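Long-range contacts in hypothetical protein (Enterococcus faecalis, PDB 2OX7), which is of unknown function but belongs to the YopX protein family and forms a four-chain assembly built mainly from antiparallel beta sheet: residues Val88-Lys93 against Gly130-Gly135; Ile35-Ile40 against Ile51-Thr56. All coordinates share one frame; numbering follows the deposited sequence.

Contact 1 of 2, residues Val88-Lys93 against Gly130-Gly135; sequences VYDAPK and GYLVIG
Y89 lays the CD1 side of its ring over one face of the Y131 ring, near the rim, with Y89 CD1 3.6 Å from Y131 CE2. Seen from the other partner, Y131 CE2 lies at the edge of the Y89 ring, close to its plane. The two planes are inclined at 59°, with the ring centroids of Y89 and Y131 5.2 Å apart. A chi1 of -172°, which sets Y89 CG opposite its own backbone N, swings the CD1 edge onto the Y131 face. Separately, the backbone pairing places Y89 CB over the same Y131 ring in an off-centre CH-pi contact, 4.2 Å from the centroid. Y89 OH is hydrogen-bonded to D129 N, while the Y131 ring also meets W113.

On the face that carries V88 and L132, V88 meets the side chain of I134 at about a right angle. I134 folds CG1 between its backbone N and carbonyl carbon (chi1 60°), which brings CD1 to 3.2 Å from V88 CG1, tighter than normal van der Waals contact; M101 touches both residues. L132 CD1 packs against the carboxylate of D90, 3.6 Å from D90 CG.

The strands 85-89 and 131-136 run antiparallel. V88 and L132 form a hydrogen-bonded pair, V88 N to L132 O at 3.0 Å and L132 N to V88 O at 2.9 Å, and Y89 and Y131 the next, non-hydrogen-bonded pair. Beyond the strand, D90 N continues the ladder to G130 O at 2.8 Å in a nearly straight bond, where D90 centres an inverse gamma turn. Its carboxylate forms salt bridges with K76 and R99. These two cations would probably favour the ionised form of D90, and the paired salt bridges probably hold the carboxylate in place beside L132 CD1.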
ATOM      1  N   VAL A  88       1.555 -18.422   8.429  1.00 21.89           N
ATOM      2  CA  VAL A  88       2.840 -18.393   9.115  1.00 22.36           C
ATOM      3  C   VAL A  88       3.967 -18.404   8.117  1.00 21.57           C
ATOM      4  O   VAL A  88       3.835 -19.007   7.049  1.00 20.95           O
ATOM      5  CB  VAL A  88       3.030 -19.593  10.070  1.00 23.06           C
ATOM      6  CG1 VAL A  88       2.111 -19.422  11.249  1.00 28.00           C
ATOM      7  CG2 VAL A  88       2.856 -20.917   9.330  1.00 23.26           C
ATOM      8  N   TYR A  89       5.069 -17.758   8.467  1.00 22.38           N
ATOM      9  CA  TYR A  89       6.288 -17.828   7.664  1.00 23.55           C
ATOM     10  C   TYR A  89       6.977 -19.187   7.846  1.00 24.05           C
ATOM     11  O   TYR A  89       7.255 -19.626   8.988  1.00 25.43           O
ATOM     12  CB  TYR A  89       7.231 -16.692   8.088  1.00 25.56           C
ATOM     13  CG  TYR A  89       8.423 -16.585   7.186  1.00 27.30           C
ATOM     14  CD1 TYR A  89       8.280 -16.196   5.861  1.00 27.57           C
ATOM     15  CD2 TYR A  89       9.706 -16.843   7.671  1.00 29.07           C
ATOM     16  CE1 TYR A  89       9.374 -16.111   5.025  1.00 30.32           C
ATOM     17  CE2 TYR A  89      10.803 -16.757   6.848  1.00 29.91           C
ATOM     18  CZ  TYR A  89      10.636 -16.352   5.533  1.00 30.68           C
ATOM     19  OH  TYR A  89      11.741 -16.255   4.691  1.00 32.61           O
ATOM     20  N   ASP A  90       7.268 -19.854   6.741  1.00 23.70           N
ATOM     21  CA  ASP A  90       7.622 -21.269   6.776  1.00 24.81           C
ATOM     22  C   ASP A  90       9.139 -21.451   7.001  1.00 25.61           C
ATOM     23  O   ASP A  90       9.834 -22.126   6.244  1.00 26.20           O
ATOM     24  CB  ASP A  90       7.079 -21.980   5.533  1.00 24.91           C
ATOM     25  CG  ASP A  90       7.308 -23.487   5.561  1.00 28.15           C
ATOM     26  OD1 ASP A  90       7.243 -24.062   6.674  1.00 27.77           O
ATOM     27  OD2 ASP A  90       7.532 -24.091   4.473  1.00 26.84           O
ATOM     28  N   ALA A  91       9.639 -20.801   8.049  1.00 27.77           N
ATOM     29  CA  ALA A  91      11.056 -20.932   8.416  1.00 29.66           C
ATOM     30  C   ALA A  91      11.213 -22.280   9.107  1.00 31.41           C
ATOM     31  O   ALA A  91      10.261 -22.754   9.723  1.00 31.43           O
ATOM     32  CB  ALA A  91      11.472 -19.789   9.320  1.00 30.17           C
ATOM     33  N   PRO A  92      12.422 -22.890   9.047  1.00 33.43           N
ATOM     34  CA  PRO A  92      12.606 -24.198   9.712  1.00 34.25           C
ATOM     35  C   PRO A  92      12.168 -24.095  11.177  1.00 34.35           C
ATOM     36  O   PRO A  92      12.518 -23.139  11.864  1.00 33.85           O
ATOM     37  CB  PRO A  92      14.120 -24.417   9.628  1.00 34.65           C
ATOM     38  CG  PRO A  92      14.521 -23.647   8.389  1.00 35.33           C
ATOM     39  CD  PRO A  92      13.671 -22.407   8.429  1.00 33.70           C
ATOM     40  N   LYS A  93      11.364 -25.048  11.622  1.00 35.52           N
ATOM     41  CA  LYS A  93      10.829 -25.027  12.980  1.00 35.65           C
ATOM     42  C   LYS A  93      11.880 -25.425  14.008  1.00 36.21           C
ATOM     43  O   LYS A  93      12.555 -26.434  13.853  1.00 34.82           O
ATOM     44  CB  LYS A  93       9.663 -26.021  13.082  1.00 36.27           C
ATOM     45  CG  LYS A  93       8.993 -26.106  14.455  1.00 35.66           C
ATOM     46  CD  LYS A  93       8.182 -24.866  14.788  1.00 37.99           C
ATOM     47  CE  LYS A  93       7.396 -25.039  16.081  1.00 39.02           C
ATOM     48  NZ  LYS A  93       8.284 -25.202  17.292  1.00 41.15           N
ATOM     49  N   GLY A 130       8.639 -18.198   2.308  1.00 24.97           N
ATOM     50  CA  GLY A 130       7.230 -18.233   1.904  1.00 22.49           C
ATOM     51  C   GLY A 130       6.310 -18.408   3.112  1.00 22.63           C
ATOM     52  O   GLY A 130       6.784 -18.638   4.233  1.00 23.05           O
ATOM     53  N   TYR A 131       5.006 -18.267   2.877  1.00 19.14           N
ATOM     54  CA  TYR A 131       3.964 -18.336   3.943  1.00 18.91           C
ATOM     55  C   TYR A 131       3.026 -19.492   3.641  1.00 19.22           C
ATOM     56  O   TYR A 131       2.727 -19.802   2.458  1.00 18.01           O
ATOM     57  CB  TYR A 131       3.103 -17.032   4.055  1.00 19.89           C
ATOM     58  CG  TYR A 131       3.876 -15.925   4.675  1.00 19.27           C
ATOM     59  CD1 TYR A 131       3.734 -15.649   6.037  1.00 19.79           C
ATOM     60  CD2 TYR A 131       4.840 -15.221   3.943  1.00 20.15           C
ATOM     61  CE1 TYR A 131       4.484 -14.655   6.641  1.00 18.65           C
ATOM     62  CE2 TYR A 131       5.604 -14.204   4.552  1.00 22.24           C
ATOM     63  CZ  TYR A 131       5.424 -13.944   5.900  1.00 21.51           C
ATOM     64  OH  TYR A 131       6.187 -12.992   6.563  1.00 24.09           O
ATOM     65  N   LEU A 132       2.479 -20.051   4.707  1.00 17.91           N
ATOM     66  CA  LEU A 132       1.533 -21.155   4.593  1.00 18.36           C
ATOM     67  C   LEU A 132       0.284 -20.870   5.415  1.00 18.48           C
ATOM     68  O   LEU A 132       0.395 -20.342   6.498  1.00 18.07           O
ATOM     69  CB  LEU A 132       2.200 -22.418   5.109  1.00 20.18           C
ATOM     70  CG  LEU A 132       3.242 -23.105   4.204  1.00 21.74           C
ATOM     71  CD1 LEU A 132       3.865 -24.302   4.945  1.00 28.10           C
ATOM     72  CD2 LEU A 132       2.553 -23.589   2.920  1.00 25.09           C
ATOM     73  N   VAL A 133      -0.879 -21.243   4.893  1.00 17.67           N
ATOM     74  CA  VAL A 133      -2.134 -21.152   5.655  1.00 18.73           C
ATOM     75  C   VAL A 133      -2.127 -22.315   6.672  1.00 19.53           C
ATOM     76  O   VAL A 133      -2.066 -23.483   6.276  1.00 20.26           O
ATOM     77  CB  VAL A 133      -3.332 -21.374   4.777  1.00 19.66           C
ATOM     78  CG1 VAL A 133      -4.639 -21.344   5.633  1.00 18.93           C
ATOM     79  CG2 VAL A 133      -3.436 -20.252   3.718  1.00 20.49           C
ATOM     80  N   ILE A 134      -2.265 -21.999   7.947  1.00 19.96           N
ATOM     81  CA  ILE A 134      -2.265 -23.074   8.956  1.00 21.61           C
ATOM     82  C   ILE A 134      -3.560 -23.155   9.781  1.00 21.94           C
ATOM     83  O   ILE A 134      -3.634 -23.890  10.768  1.00 23.11           O
ATOM     84  CB  ILE A 134      -1.052 -22.986   9.831  1.00 21.95           C
ATOM     85  CG1 ILE A 134      -0.997 -21.628  10.577  1.00 23.99           C
ATOM     86  CG2 ILE A 134       0.177 -23.422   9.021  1.00 21.64           C
ATOM     87  CD1 ILE A 134      -0.114 -21.707  11.783  1.00 30.29           C
ATOM     88  N   GLY A 135      -4.574 -22.448   9.325  1.00 22.36           N
ATOM     89  CA  GLY A 135      -5.889 -22.454   9.975  1.00 22.08           C
ATOM     90  C   GLY A 135      -6.618 -21.152   9.735  1.00 23.05           C
ATOM     91  O   GLY A 135      -6.233 -20.329   8.867  1.00 21.39           O
TER

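Contact 2 of 2, residues Ile35-Ile40 against Ile51-Thr56; sequences ITDFQI and IGSYDT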
ATOM      1  N   ILE A  35     -26.898 -20.029  -0.751  1.00 40.42           N
ATOM      2  CA  ILE A  35     -26.944 -21.235  -1.569  1.00 40.66           C
ATOM      3  C   ILE A  35     -25.642 -22.007  -1.387  1.00 41.88           C
ATOM      4  O   ILE A  35     -24.554 -21.486  -1.691  1.00 41.29           O
ATOM      5  CB  ILE A  35     -27.133 -20.885  -3.057  1.00 40.48           C
ATOM      6  CG1 ILE A  35     -28.474 -20.154  -3.258  1.00 39.83           C
ATOM      7  CG2 ILE A  35     -27.036 -22.148  -3.910  1.00 39.31           C
ATOM      8  CD1 ILE A  35     -28.742 -19.659  -4.675  1.00 40.60           C
ATOM      9  N   THR A  36     -25.746 -23.238  -0.893  1.00 42.26           N
ATOM     10  CA  THR A  36     -24.570 -24.076  -0.717  1.00 44.18           C
ATOM     11  C   THR A  36     -24.318 -25.018  -1.900  1.00 45.07           C
ATOM     12  O   THR A  36     -23.162 -25.373  -2.167  1.00 45.95           O
ATOM     13  CB  THR A  36     -24.594 -24.844   0.627  1.00 44.14           C
ATOM     14  OG1 THR A  36     -25.868 -25.478   0.795  1.00 46.19           O
ATOM     15  CG2 THR A  36     -24.389 -23.891   1.781  1.00 44.60           C
ATOM     16  N   ASP A  37     -25.386 -25.405  -2.608  1.00 45.58           N
ATOM     17  CA  ASP A  37     -25.302 -26.214  -3.845  1.00 46.38           C
ATOM     18  C   ASP A  37     -26.374 -25.783  -4.832  1.00 45.46           C
ATOM     19  O   ASP A  37     -27.498 -25.480  -4.441  1.00 46.13           O
ATOM     20  CB  ASP A  37     -25.516 -27.727  -3.590  1.00 47.14           C
ATOM     21  CG  ASP A  37     -24.530 -28.299  -2.616  1.00 50.67           C
ATOM     22  OD1 ASP A  37     -23.557 -28.952  -3.068  1.00 56.36           O
ATOM     23  OD2 ASP A  37     -24.717 -28.079  -1.398  1.00 54.26           O
ATOM     24  N   PHE A  38     -26.031 -25.793  -6.109  1.00 45.24           N
ATOM     25  CA  PHE A  38     -27.007 -25.589  -7.168  1.00 45.43           C
ATOM     26  C   PHE A  38     -26.550 -26.300  -8.435  1.00 46.89           C
ATOM     27  O   PHE A  38     -25.360 -26.575  -8.626  1.00 46.79           O
ATOM     28  CB  PHE A  38     -27.198 -24.090  -7.465  1.00 43.86           C
ATOM     29  CG  PHE A  38     -26.074 -23.499  -8.249  1.00 41.05           C
ATOM     30  CD1 PHE A  38     -26.092 -23.533  -9.636  1.00 39.85           C
ATOM     31  CD2 PHE A  38     -24.967 -22.957  -7.602  1.00 38.73           C
ATOM     32  CE1 PHE A  38     -25.047 -23.005 -10.381  1.00 38.24           C
ATOM     33  CE2 PHE A  38     -23.902 -22.434  -8.343  1.00 36.14           C
ATOM     34  CZ  PHE A  38     -23.941 -22.457  -9.729  1.00 39.02           C
ATOM     35  N   GLN A  39     -27.498 -26.577  -9.324  1.00 48.76           N
ATOM     36  CA  GLN A  39     -27.142 -26.981 -10.680  1.00 50.53           C
ATOM     37  C   GLN A  39     -28.089 -26.322 -11.661  1.00 50.96           C
ATOM     38  O   GLN A  39     -29.180 -25.895 -11.284  1.00 51.01           O
ATOM     39  CB  GLN A  39     -27.101 -28.514 -10.850  1.00 50.58           C
ATOM     40  CG  GLN A  39     -28.086 -29.332 -10.003  1.00 51.92           C
ATOM     41  CD  GLN A  39     -28.030 -30.833 -10.341  1.00 52.15           C
ATOM     42  OE1 GLN A  39     -28.059 -31.219 -11.514  1.00 54.34           O
ATOM     43  NE2 GLN A  39     -27.955 -31.675  -9.314  1.00 52.88           N
ATOM     44  N   ILE A  40     -27.655 -26.203 -12.906  1.00 52.37           N
ATOM     45  CA  ILE A  40     -28.509 -25.658 -13.946  1.00 53.95           C
ATOM     46  C   ILE A  40     -29.160 -26.812 -14.737  1.00 55.95           C
ATOM     47  O   ILE A  40     -28.480 -27.755 -15.160  1.00 55.67           O
ATOM     48  CB  ILE A  40     -27.732 -24.667 -14.864  1.00 53.83           C
ATOM     49  CG1 ILE A  40     -26.933 -23.645 -14.032  1.00 52.76           C
ATOM     50  CG2 ILE A  40     -28.666 -23.959 -15.830  1.00 53.26           C
ATOM     51  CD1 ILE A  40     -27.727 -22.912 -12.939  1.00 51.20           C
ATOM     52  N   ILE A  51     -31.865 -25.012  -7.050  1.00 52.07           N
ATOM     53  CA  ILE A  51     -31.184 -24.803  -5.782  1.00 52.44           C
ATOM     54  C   ILE A  51     -31.231 -26.057  -4.927  1.00 52.92           C
ATOM     55  O   ILE A  51     -32.311 -26.491  -4.490  1.00 53.65           O
ATOM     56  CB  ILE A  51     -31.784 -23.616  -5.017  1.00 52.40           C
ATOM     57  CG1 ILE A  51     -31.607 -22.328  -5.830  1.00 52.06           C
ATOM     58  CG2 ILE A  51     -31.164 -23.486  -3.617  1.00 52.68           C
ATOM     59  CD1 ILE A  51     -32.357 -21.127  -5.274  1.00 52.76           C
ATOM     60  N   GLY A  52     -30.056 -26.643  -4.710  1.00 52.71           N
ATOM     61  CA  GLY A  52     -29.904 -27.794  -3.825  1.00 52.59           C
ATOM     62  C   GLY A  52     -29.938 -27.344  -2.384  1.00 52.36           C
ATOM     63  O   GLY A  52     -30.968 -26.892  -1.891  1.00 53.22           O
ATOM     64  N   SER A  53     -28.805 -27.459  -1.707  1.00 51.79           N
ATOM     65  CA  SER A  53     -28.708 -27.013  -0.330  1.00 51.71           C
ATOM     66  C   SER A  53     -28.760 -25.490  -0.211  1.00 50.96           C
ATOM     67  O   SER A  53     -28.183 -24.769  -1.029  1.00 50.68           O
ATOM     68  CB  SER A  53     -27.434 -27.552   0.315  1.00 51.83           C
ATOM     69  OG  SER A  53     -27.760 -28.372   1.421  1.00 54.33           O
ATOM     70  N   TYR A  54     -29.447 -25.015   0.822  1.00 50.26           N
ATOM     71  CA  TYR A  54     -29.597 -23.591   1.054  1.00 49.43           C
ATOM     72  C   TYR A  54     -30.046 -23.317   2.477  1.00 49.24           C
ATOM     73  O   TYR A  54     -30.379 -24.242   3.235  1.00 49.05           O
ATOM     74  CB  TYR A  54     -30.599 -22.987   0.056  1.00 49.65           C
ATOM     75  CG  TYR A  54     -32.057 -23.292   0.378  1.00 49.84           C
ATOM     76  CD1 TYR A  54     -32.857 -22.349   1.017  1.00 50.42           C
ATOM     77  CD2 TYR A  54     -32.625 -24.529   0.055  1.00 51.32           C
ATOM     78  CE1 TYR A  54     -34.202 -22.618   1.326  1.00 50.94           C
ATOM     79  CE2 TYR A  54     -33.978 -24.812   0.363  1.00 51.17           C
ATOM     80  CZ  TYR A  54     -34.749 -23.845   1.002  1.00 50.85           C
ATOM     81  OH  TYR A  54     -36.075 -24.097   1.321  1.00 51.13           O
ATOM     82  N   ASP A  55     -30.065 -22.037   2.834  1.00 48.58           N
ATOM     83  CA  ASP A  55     -30.683 -21.583   4.069  1.00 48.21           C
ATOM     84  C   ASP A  55     -31.081 -20.125   3.921  1.00 48.30           C
ATOM     85  O   ASP A  55     -30.506 -19.403   3.104  1.00 48.17           O
ATOM     86  CB  ASP A  55     -29.740 -21.754   5.256  1.00 47.89           C
ATOM     87  CG  ASP A  55     -30.485 -21.917   6.570  1.00 48.49           C
ATOM     88  OD1 ASP A  55     -31.727 -21.740   6.570  1.00 50.35           O
ATOM     89  OD2 ASP A  55     -29.843 -22.223   7.605  1.00 46.87           O
ATOM     90  N   THR A  56     -32.071 -19.682   4.685  1.00 48.10           N
ATOM     91  CA  THR A  56     -32.476 -18.272   4.608  1.00 48.68           C
ATOM     92  C   THR A  56     -32.638 -17.662   5.991  1.00 48.91           C
ATOM     93  O   THR A  56     -32.670 -18.378   6.994  1.00 48.76           O
ATOM     94  CB  THR A  56     -33.754 -18.013   3.728  1.00 48.87           C
ATOM     95  OG1 THR A  56     -34.932 -17.992   4.555  1.00 49.83           O
ATOM     96  CG2 THR A  56     -33.909 -19.047   2.605  1.00 48.29           C
TER
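The Y54 ring points away from 35-40, and it is Y54 CB that comes near, 4.4 Å from I35 CA in the non-hydrogen-bonded pair I35-Y54; at the ring's edge, in its plane, lie G52 O and T56 CG2, both from Y54's own segment, 51-56. Neither ring of the contact meets the opposite segment with a face: F38 approaches through CB, 4.4 Å from I51 CA, and its ring leads away to pack on F25 of the second subunit. Y54 OH bonds to S47 O of that subunit.

Between the rings, I35 and I51 cross at about a right angle. Both have CG1 opposite the carbonyl carbon (chi1 -62° in each) and an extended CG1-CD1 arm; the closest approach is I35 CD1 to I51 CD1 at 3.9 Å, with I51 CG1 just behind. I49 of the second subunit also packs on I35.

The two bridges flank an irregular stretch in the hairpin 31-41/46-56. Here S53 O accepts two N-H groups from the same face of its carbonyl plane: T36 N, at 2.9 Å, is above the plane, and D37 N, at 3.3 Å, is less tilted. G52 N returns a bond to D37 O at 2.8 Å from above that carbonyl's plane. Three bonds thus span the break, two of them on S53 O; their off-plane approach, and an N-H...O angle of only 132° for G52 N, suggest less than ideal bonding, while the outward-turned aromatics serve the interface between subunits.

From the N terminus the chain reaches contact 2 first. Residues 35-40 and 51-56 close a short loop of ten residues, the end of the hairpin 31-41/46-56, whose first strand also pairs with 21-25. The chain then passes through strand 65-71, part of a separate sheet with 7-11 and 16-19, before contact 1 opens. There 88-93 and 130-135 close a larger loop of 36 residues holding strands 101-107 and 110-113 and helix 122-126, and bring 131-136 in as an outermost strand of the four-stranded sheet. The loops lie in series and neither nests nor crosses. The centres of contact 1 and contact 2 are about 35 Å apart, on opposite sides of the chain's centre.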